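Glycosyl hydrolase (Bacteroides ovatus, PDB 3QC2) is a glycosyl hydrolase that probably folds as a five-bladed beta-propeller, with a chain rich in beta sheet. Local coordinates at residues G17-P22 and A350-K355; Y134-T139 and A149-R154. All blocks are in the same frame, centred on the assembly; numbering follows the deposited sequence.

How the interactions relate
Both contacts are antiparallel, yet they sit on opposite sides of the centre of the chain, with nearest atoms about 18 Å apart. Interaction 1 is partly buried and joins residues 328 positions apart: a loop near the N-terminus lies against the outermost strand of the sheet formed by 324-332, 335-342 and 346-352. Interaction 2 is buried and local, pairing the two middle strands of the sheet that runs from 120-128 to 160-164. A single beta bridge, glycine backbone and an aromatic pair serve the first. Six backbone hydrogen bonds and side chains alternating between the two faces, mostly apolar or aromatic, make the second, whose residues fall within the sequence interval that interaction 1 spans.

Interaction 1 (G17-P22 and A350-K355); sequences GGFERP and AVYDPK
The backbone of Gly17 and the cis peptide that follows it lie against the Tyr352 ring, with Gly17 N 3.4 Å above the plane, over the ring centre. Segment 17-22 comes alongside the outermost strand 346-352 of a three-stranded antiparallel sheet, consistent with the ring closure of a beta-propeller, in which an N-terminal stretch joins the last blade. Gly17 CA adds a CH-pi contact to the Tyr352 ring, whose CG lies opposite the backbone N (chi1 159°), turning the ring against Gly17. The Gly17 backbone has a shape in which a side chain would collide with the carbonyl oxygen of the residue before. Only one beta bridge forms, a hydrogen-bonded pair of Glu20 and Val351: Glu20 N donates to Val351 O at 2.9 Å, and Val351 N donates to Glu20 O at 2.8 Å.

Tyr352 also presents CB to Phe19, over the ring centre and 12° off its normal. The two rings themselves are oblique, with planes at 48°. Ala350 O lies in the plane of the Phe19 ring at its edge, while Phe19 CB packs on Ala350 CB at 3.6 Å. Arg21 forms salt bridges with Glu314 and Asp361. Past the bridge, the Pro22 and Val351 side chains cross at about a right angle, CG against CG2. One water links loop and strand end, donating to Gly18 O at 2.9 Å and accepting from Asp353 N at 3.1 Å.

Interaction 2 (Y134-T139 and A149-R154); sequences YVMMYT and AVATSR
Tyr134 and Ser153 begin a ladder of backbone hydrogen bonds that joins strands 134-141 and 146-153 as a beta hairpin, the central pair of a four-stranded antiparallel sheet in what is probably a propeller fold. Three hydrogen-bonded pairs, Tyr134 with Ser153, Met136 with Ala151 and Tyr138 with Ala149, each exchange two bonds. The shortest runs from Ala149 N to Tyr138 O at 2.7 Å, and Met136 N reaches Ala151 O at 2.8 Å. Between them lie the non-hydrogen-bonded pairs Val135 with Thr152 and Met137 with Val150, where CA-H...O contacts supplement the ladder; Val150 CA approaches Met136 O at 3.3 Å.

On the face of Val135, Met137, Val150 and Thr152 the contacts are apolar. Selenomethionine Met137 bends at both chi2 and chi3 (-63° and -54°), which lays SE beside Val150 CG2 at 3.7 Å, the two side chains pointing the same way. Val135 CG1 meets Val150 CG1 at 4.0 Å, and Ile184 of strand 182-189 packs on both Val135 and Met137.

On the face of Tyr134, Met136, Tyr138, Ala149, Ala151 and Ser153, aromatic contacts join the apolar pair Met136 CB and Ala151 CB. The Tyr138 ring takes Ala149 CB over one face, offset toward the rim, and its CE1 touches Ala151 CB at 3.8 Å. Tyr134 instead receives Ser153 O at its ring edge, in plane.

Among the polar groups, a water donates to both Tyr138 OH and Val150 O, linking side chain and backbone across the strands, and Tyr138 OH is also hydrogen-bonded to Glu116 OE2. Tyr134 OH is hydrogen-bonded to Leu60 O. The paired backbone groups of this buried hairpin are thus satisfied by one another, while the tyrosine hydroxyls carry its polar links onward to neighbouring parts of the fold.

Interaction 1 (G17-P22 and A350-K355)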
ATOM      1  N   GLY A  17       8.947  -2.183  14.547  1.00 24.39           N
ATOM      2  CA  GLY A  17       8.348  -1.159  15.399  1.00 24.19           C
ATOM      3  C   GLY A  17       9.101  -0.895  16.686  1.00 24.69           C
ATOM      4  O   GLY A  17       9.959  -1.672  17.074  1.00 24.94           O
ATOM      5  N   GLY A  18       8.760   0.193  17.374  1.00 24.91           N
ATOM      6  CA  GLY A  18       7.685   1.115  16.960  1.00 24.39           C
ATOM      7  C   GLY A  18       8.101   2.162  15.928  1.00 24.16           C
ATOM      8  O   GLY A  18       9.272   2.495  15.806  1.00 24.15           O
ATOM      9  N   PHE A  19       7.107   2.658  15.186  1.00 23.78           N
ATOM     10  CA  PHE A  19       7.294   3.701  14.188  1.00 23.84           C
ATOM     11  C   PHE A  19       6.876   5.008  14.829  1.00 24.54           C
ATOM     12  O   PHE A  19       5.695   5.248  15.070  1.00 24.08           O
ATOM     13  CB  PHE A  19       6.459   3.417  12.954  1.00 23.15           C
ATOM     14  CG  PHE A  19       6.931   2.229  12.168  1.00 22.65           C
ATOM     15  CD1 PHE A  19       6.637   0.946  12.583  1.00 22.10           C
ATOM     16  CD2 PHE A  19       7.665   2.399  11.007  1.00 22.29           C
ATOM     17  CE1 PHE A  19       7.070  -0.160  11.848  1.00 21.84           C
ATOM     18  CE2 PHE A  19       8.095   1.303  10.271  1.00 21.94           C
ATOM     19  CZ  PHE A  19       7.794   0.024  10.697  1.00 21.79           C
ATOM     20  N   GLU A  20       7.852   5.852  15.111  1.00 25.58           N
ATOM     21  CA  GLU A  20       7.599   7.098  15.783  1.00 26.56           C
ATOM     22  C   GLU A  20       7.421   8.241  14.784  1.00 26.32           C
ATOM     23  O   GLU A  20       8.201   8.392  13.857  1.00 25.97           O
ATOM     24  CB  GLU A  20       8.749   7.389  16.761  1.00 27.71           C
ATOM     25  CG  GLU A  20       8.485   8.551  17.689  1.00 30.15           C
ATOM     26  CD  GLU A  20       9.548   8.692  18.788  1.00 33.87           C
ATOM     27  OE1 GLU A  20      10.687   8.141  18.623  1.00 34.72           O
ATOM     28  OE2 GLU A  20       9.240   9.364  19.818  1.00 36.03           O
ATOM     29  N   ARG A  21       6.376   9.032  14.993  1.00 26.59           N
ATOM     30  CA  ARG A  21       6.068  10.176  14.145  1.00 26.98           C
ATOM     31  C   ARG A  21       7.001  11.347  14.544  1.00 28.12           C
ATOM     32  O   ARG A  21       6.942  11.813  15.674  1.00 28.67           O
ATOM     33  CB  ARG A  21       4.596  10.593  14.330  1.00 26.89           C
ATOM     34  CG  ARG A  21       3.570   9.471  14.041  1.00 25.91           C
ATOM     35  CD  ARG A  21       2.210   9.850  14.547  1.00 26.29           C
ATOM     36  NE  ARG A  21       1.203   8.784  14.366  1.00 25.74           N
ATOM     37  CZ  ARG A  21       1.042   7.731  15.183  1.00 25.49           C
ATOM     38  NH1 ARG A  21       1.839   7.556  16.238  1.00 26.33           N
ATOM     39  NH2 ARG A  21       0.090   6.835  14.930  1.00 24.55           N
ATOM     40  N   PRO A  22       7.872  11.813  13.613  1.00 28.67           N
ATOM     41  CA  PRO A  22       8.768  12.925  13.981  1.00 29.79           C
ATOM     42  C   PRO A  22       7.993  14.221  14.239  1.00 30.68           C
ATOM     43  O   PRO A  22       6.995  14.487  13.556  1.00 30.25           O
ATOM     44  CB  PRO A  22       9.682  13.076  12.756  1.00 29.71           C
ATOM     45  CG  PRO A  22       9.368  11.886  11.852  1.00 28.85           C
ATOM     46  CD  PRO A  22       8.007  11.442  12.192  1.00 28.22           C
ATOM     47  N   ALA A 350       6.183   7.852   9.569  1.00 21.42           N
ATOM     48  CA  ALA A 350       6.554   7.413  10.935  1.00 21.80           C
ATOM     49  C   ALA A 350       7.829   6.626  10.749  1.00 21.97           C
ATOM     50  O   ALA A 350       7.985   5.949   9.752  1.00 21.61           O
ATOM     51  CB  ALA A 350       5.492   6.581  11.540  1.00 21.24           C
ATOM     52  N   VAL A 351       8.732   6.706  11.709  1.00 22.95           N
ATOM     53  CA  VAL A 351      10.062   6.120  11.552  1.00 23.44           C
ATOM     54  C   VAL A 351      10.447   5.116  12.634  1.00 24.05           C
ATOM     55  O   VAL A 351      10.387   5.423  13.830  1.00 24.24           O
ATOM     56  CB  VAL A 351      11.140   7.257  11.556  1.00 24.20           C
ATOM     57  CG1 VAL A 351      12.509   6.701  11.181  1.00 24.02           C
ATOM     58  CG2 VAL A 351      10.732   8.381  10.613  1.00 23.51           C
ATOM     59  N   TYR A 352      10.861   3.925  12.196  1.00 24.26           N
ATOM     60  CA  TYR A 352      11.342   2.875  13.093  1.00 24.88           C
ATOM     61  C   TYR A 352      12.876   2.773  12.986  1.00 25.90           C
ATOM     62  O   TYR A 352      13.431   2.620  11.894  1.00 25.50           O
ATOM     63  CB  TYR A 352      10.647   1.535  12.783  1.00 24.46           C
ATOM     64  CG  TYR A 352      11.378   0.301  13.264  1.00 24.46           C
ATOM     65  CD1 TYR A 352      11.654   0.104  14.623  1.00 25.23           C
ATOM     66  CD2 TYR A 352      11.754  -0.697  12.359  1.00 24.75           C
ATOM     67  CE1 TYR A 352      12.333  -1.062  15.074  1.00 25.73           C
ATOM     68  CE2 TYR A 352      12.422  -1.863  12.786  1.00 25.50           C
ATOM     69  CZ  TYR A 352      12.710  -2.041  14.144  1.00 26.22           C
ATOM     70  OH  TYR A 352      13.383  -3.184  14.554  1.00 26.06           O
ATOM     71  N   ASP A 353      13.529   2.879  14.144  1.00 27.20           N
ATOM     72  CA  ASP A 353      14.975   2.827  14.275  1.00 28.58           C
ATOM     73  C   ASP A 353      15.390   1.502  14.970  1.00 29.48           C
ATOM     74  O   ASP A 353      15.257   1.383  16.185  1.00 29.97           O
ATOM     75  CB  ASP A 353      15.426   4.029  15.109  1.00 29.21           C
ATOM     76  CG  ASP A 353      16.931   4.113  15.265  1.00 30.25           C
ATOM     77  OD1 ASP A 353      17.645   3.196  14.806  1.00 30.53           O
ATOM     78  OD2 ASP A 353      17.398   5.111  15.863  1.00 30.61           O
ATOM     79  N   PRO A 354      15.896   0.512  14.189  1.00 30.14           N
ATOM     80  CA  PRO A 354      16.308  -0.807  14.725  1.00 31.14           C
ATOM     81  C   PRO A 354      17.323  -0.769  15.879  1.00 32.89           C
ATOM     82  O   PRO A 354      17.312  -1.662  16.723  1.00 33.37           O
ATOM     83  CB  PRO A 354      16.929  -1.499  13.506  1.00 31.05           C
ATOM     84  CG  PRO A 354      16.288  -0.884  12.362  1.00 30.23           C
ATOM     85  CD  PRO A 354      16.022   0.549  12.725  1.00 29.89           C
ATOM     86  N   LYS A 355      18.189   0.250  15.898  1.00 34.26           N
ATOM     87  CA  LYS A 355      19.209   0.386  16.941  1.00 36.07           C
ATOM     88  C   LYS A 355      18.678   1.044  18.225  1.00 36.66           C
ATOM     89  O   LYS A 355      19.390   1.116  19.219  1.00 37.56           O
ATOM     90  CB  LYS A 355      20.413   1.186  16.410  1.00 36.90           C
ATOM     91  CG  LYS A 355      21.119   0.530  15.221  1.00 37.42           C
TER
HETATM   92  O   HOH W   1      11.824   3.479  16.621  1.00 25.51           O

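Interaction 2 (Y134-T139 and A149-R154)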
ATOM      1  N   TYR A 134      11.693  -1.000 -11.430  1.00 26.52           N
ATOM      2  CA  TYR A 134      10.638  -0.724 -10.466  1.00 25.48           C
ATOM      3  C   TYR A 134       9.352  -1.346 -10.959  1.00 25.42           C
ATOM      4  O   TYR A 134       8.977  -1.166 -12.131  1.00 25.60           O
ATOM      5  CB  TYR A 134      10.477   0.777 -10.249  1.00 25.14           C
ATOM      6  CG  TYR A 134      11.678   1.382  -9.588  1.00 24.70           C
ATOM      7  CD1 TYR A 134      12.736   1.874 -10.337  1.00 24.48           C
ATOM      8  CD2 TYR A 134      11.783   1.430  -8.202  1.00 23.85           C
ATOM      9  CE1 TYR A 134      13.861   2.418  -9.729  1.00 24.11           C
ATOM     10  CE2 TYR A 134      12.911   1.973  -7.583  1.00 23.59           C
ATOM     11  CZ  TYR A 134      13.940   2.465  -8.359  1.00 24.19           C
ATOM     12  OH  TYR A 134      15.056   3.001  -7.754  1.00 24.90           O
ATOM     13  N   VAL A 135       8.692  -2.108 -10.074  1.00 25.02           N
ATOM     14  CA  VAL A 135       7.449  -2.780 -10.396  1.00 24.99           C
ATOM     15  C   VAL A 135       6.332  -2.217  -9.512  1.00 24.85           C
ATOM     16  O   VAL A 135       6.392  -2.314  -8.266  1.00 24.35           O
ATOM     17  CB  VAL A 135       7.563  -4.305 -10.173  1.00 25.23           C
ATOM     18  CG1 VAL A 135       6.237  -5.015 -10.526  1.00 24.50           C
ATOM     19  CG2 VAL A 135       8.721  -4.883 -10.996  1.00 25.53           C
HETATM   20  N   MSE A 136       5.314  -1.636 -10.152  1.00 25.16           N
HETATM   21  CA  MSE A 136       4.194  -1.059  -9.442  1.00 25.17           C
HETATM   22  C   MSE A 136       2.960  -1.914  -9.525  1.00 24.84           C
HETATM   23  O   MSE A 136       2.519  -2.269 -10.611  1.00 25.39           O
HETATM   24  CB  MSE A 136       3.854   0.315 -10.001  1.00 25.78           C
HETATM   25  CG  MSE A 136       2.516   0.879  -9.486  1.00 27.35           C
HETATM   26 SE   MSE A 136       2.102   2.584 -10.244  0.75 33.78          SE
HETATM   27  CE  MSE A 136       3.418   3.575  -9.339  1.00 28.05           C
HETATM   28  N   MSE A 137       2.404  -2.231  -8.363  1.00 24.15           N
HETATM   29  CA  MSE A 137       1.145  -2.938  -8.257  1.00 24.02           C
HETATM   30  C   MSE A 137       0.143  -1.872  -7.853  1.00 23.19           C
HETATM   31  O   MSE A 137       0.321  -1.221  -6.813  1.00 22.68           O
HETATM   32  CB  MSE A 137       1.212  -4.006  -7.180  1.00 24.20           C
HETATM   33  CG  MSE A 137       2.255  -5.112  -7.429  1.00 26.50           C
HETATM   34 SE   MSE A 137       1.887  -6.150  -9.037  0.75 34.96          SE
HETATM   35  CE  MSE A 137       0.138  -6.673  -8.672  1.00 27.18           C
ATOM     36  N   TYR A 138      -0.891  -1.665  -8.666  1.00 22.91           N
ATOM     37  CA  TYR A 138      -1.917  -0.641  -8.372  1.00 22.33           C
ATOM     38  C   TYR A 138      -3.290  -1.107  -8.791  1.00 22.49           C
ATOM     39  O   TYR A 138      -3.426  -2.133  -9.462  1.00 22.94           O
ATOM     40  CB  TYR A 138      -1.592   0.652  -9.089  1.00 22.36           C
ATOM     41  CG  TYR A 138      -1.764   0.595 -10.596  1.00 22.79           C
ATOM     42  CD1 TYR A 138      -0.787   0.011 -11.411  1.00 22.85           C
ATOM     43  CD2 TYR A 138      -2.887   1.149 -11.210  1.00 23.28           C
ATOM     44  CE1 TYR A 138      -0.929  -0.028 -12.812  1.00 23.41           C
ATOM     45  CE2 TYR A 138      -3.048   1.110 -12.622  1.00 23.91           C
ATOM     46  CZ  TYR A 138      -2.062   0.519 -13.407  1.00 23.81           C
ATOM     47  OH  TYR A 138      -2.201   0.480 -14.761  1.00 23.43           O
ATOM     48  N   THR A 139      -4.305  -0.331  -8.422  1.00 22.12           N
ATOM     49  CA  THR A 139      -5.667  -0.651  -8.744  1.00 22.40           C
ATOM     50  C   THR A 139      -6.194   0.162  -9.921  1.00 23.16           C
ATOM     51  O   THR A 139      -6.092   1.391  -9.933  1.00 23.26           O
ATOM     52  CB  THR A 139      -6.624  -0.363  -7.549  1.00 22.16           C
ATOM     53  OG1 THR A 139      -6.142  -1.001  -6.358  1.00 20.71           O
ATOM     54  CG2 THR A 139      -8.050  -0.851  -7.876  1.00 22.45           C
ATOM     55  N   ALA A 149      -3.324  -4.337 -11.098  1.00 23.11           N
ATOM     56  CA  ALA A 149      -2.582  -4.244 -12.359  1.00 23.74           C
ATOM     57  C   ALA A 149      -1.116  -3.959 -12.131  1.00 23.57           C
ATOM     58  O   ALA A 149      -0.709  -3.592 -11.033  1.00 22.88           O
ATOM     59  CB  ALA A 149      -3.199  -3.161 -13.256  1.00 24.04           C
ATOM     60  N   VAL A 150      -0.335  -4.104 -13.199  1.00 24.33           N
ATOM     61  CA  VAL A 150       1.092  -3.921 -13.146  1.00 24.31           C
ATOM     62  C   VAL A 150       1.592  -2.823 -14.082  1.00 25.14           C
ATOM     63  O   VAL A 150       1.081  -2.649 -15.196  1.00 25.83           O
ATOM     64  CB  VAL A 150       1.822  -5.248 -13.516  1.00 24.58           C
ATOM     65  CG1 VAL A 150       3.337  -5.101 -13.320  1.00 23.63           C
ATOM     66  CG2 VAL A 150       1.286  -6.399 -12.672  1.00 23.37           C
ATOM     67  N   ALA A 151       2.597  -2.082 -13.603  1.00 25.26           N
ATOM     68  CA  ALA A 151       3.271  -1.037 -14.382  1.00 25.91           C
ATOM     69  C   ALA A 151       4.763  -1.071 -14.028  1.00 26.07           C
ATOM     70  O   ALA A 151       5.106  -1.192 -12.868  1.00 25.68           O
ATOM     71  CB  ALA A 151       2.681   0.328 -14.082  1.00 25.60           C
ATOM     72  N   THR A 152       5.642  -0.988 -15.029  1.00 26.99           N
ATOM     73  CA  THR A 152       7.097  -1.002 -14.773  1.00 27.36           C
ATOM     74  C   THR A 152       7.769   0.282 -15.214  1.00 28.04           C
ATOM     75  O   THR A 152       7.303   0.966 -16.125  1.00 28.29           O
ATOM     76  CB  THR A 152       7.811  -2.193 -15.457  1.00 27.91           C
ATOM     77  OG1 THR A 152       7.505  -2.205 -16.860  1.00 29.36           O
ATOM     78  CG2 THR A 152       7.378  -3.494 -14.841  1.00 27.37           C
ATOM     79  N   SER A 153       8.882   0.589 -14.561  1.00 28.51           N
ATOM     80  CA  SER A 153       9.653   1.784 -14.839  1.00 29.33           C
ATOM     81  C   SER A 153      11.074   1.645 -14.355  1.00 29.87           C
ATOM     82  O   SER A 153      11.372   0.816 -13.476  1.00 29.72           O
ATOM     83  CB  SER A 153       9.023   2.969 -14.131  1.00 28.92           C
ATOM     84  OG  SER A 153       9.899   4.078 -14.114  1.00 30.06           O
ATOM     85  N   ARG A 154      11.960   2.450 -14.930  1.00 30.98           N
ATOM     86  CA  ARG A 154      13.363   2.495 -14.493  1.00 31.67           C
ATOM     87  C   ARG A 154      13.742   3.841 -13.861  1.00 31.53           C
ATOM     88  O   ARG A 154      14.763   3.923 -13.181  1.00 31.76           O
ATOM     89  CB  ARG A 154      14.304   2.103 -15.632  1.00 32.82           C
ATOM     90  CG  ARG A 154      14.156   0.620 -15.951  1.00 33.93           C
ATOM     91  CD  ARG A 154      15.135   0.083 -16.948  1.00 36.22           C
ATOM     92  NE  ARG A 154      14.885  -1.357 -17.119  1.00 37.72           N
ATOM     93  CZ  ARG A 154      15.402  -2.331 -16.347  1.00 38.65           C
ATOM     94  NH1 ARG A 154      16.246  -2.051 -15.328  1.00 38.51           N
ATOM     95  NH2 ARG A 154      15.078  -3.603 -16.595  1.00 39.26           N
TER
HETATM   96  O   HOH W   2      -1.324  -1.752 -16.141  1.00 26.62           O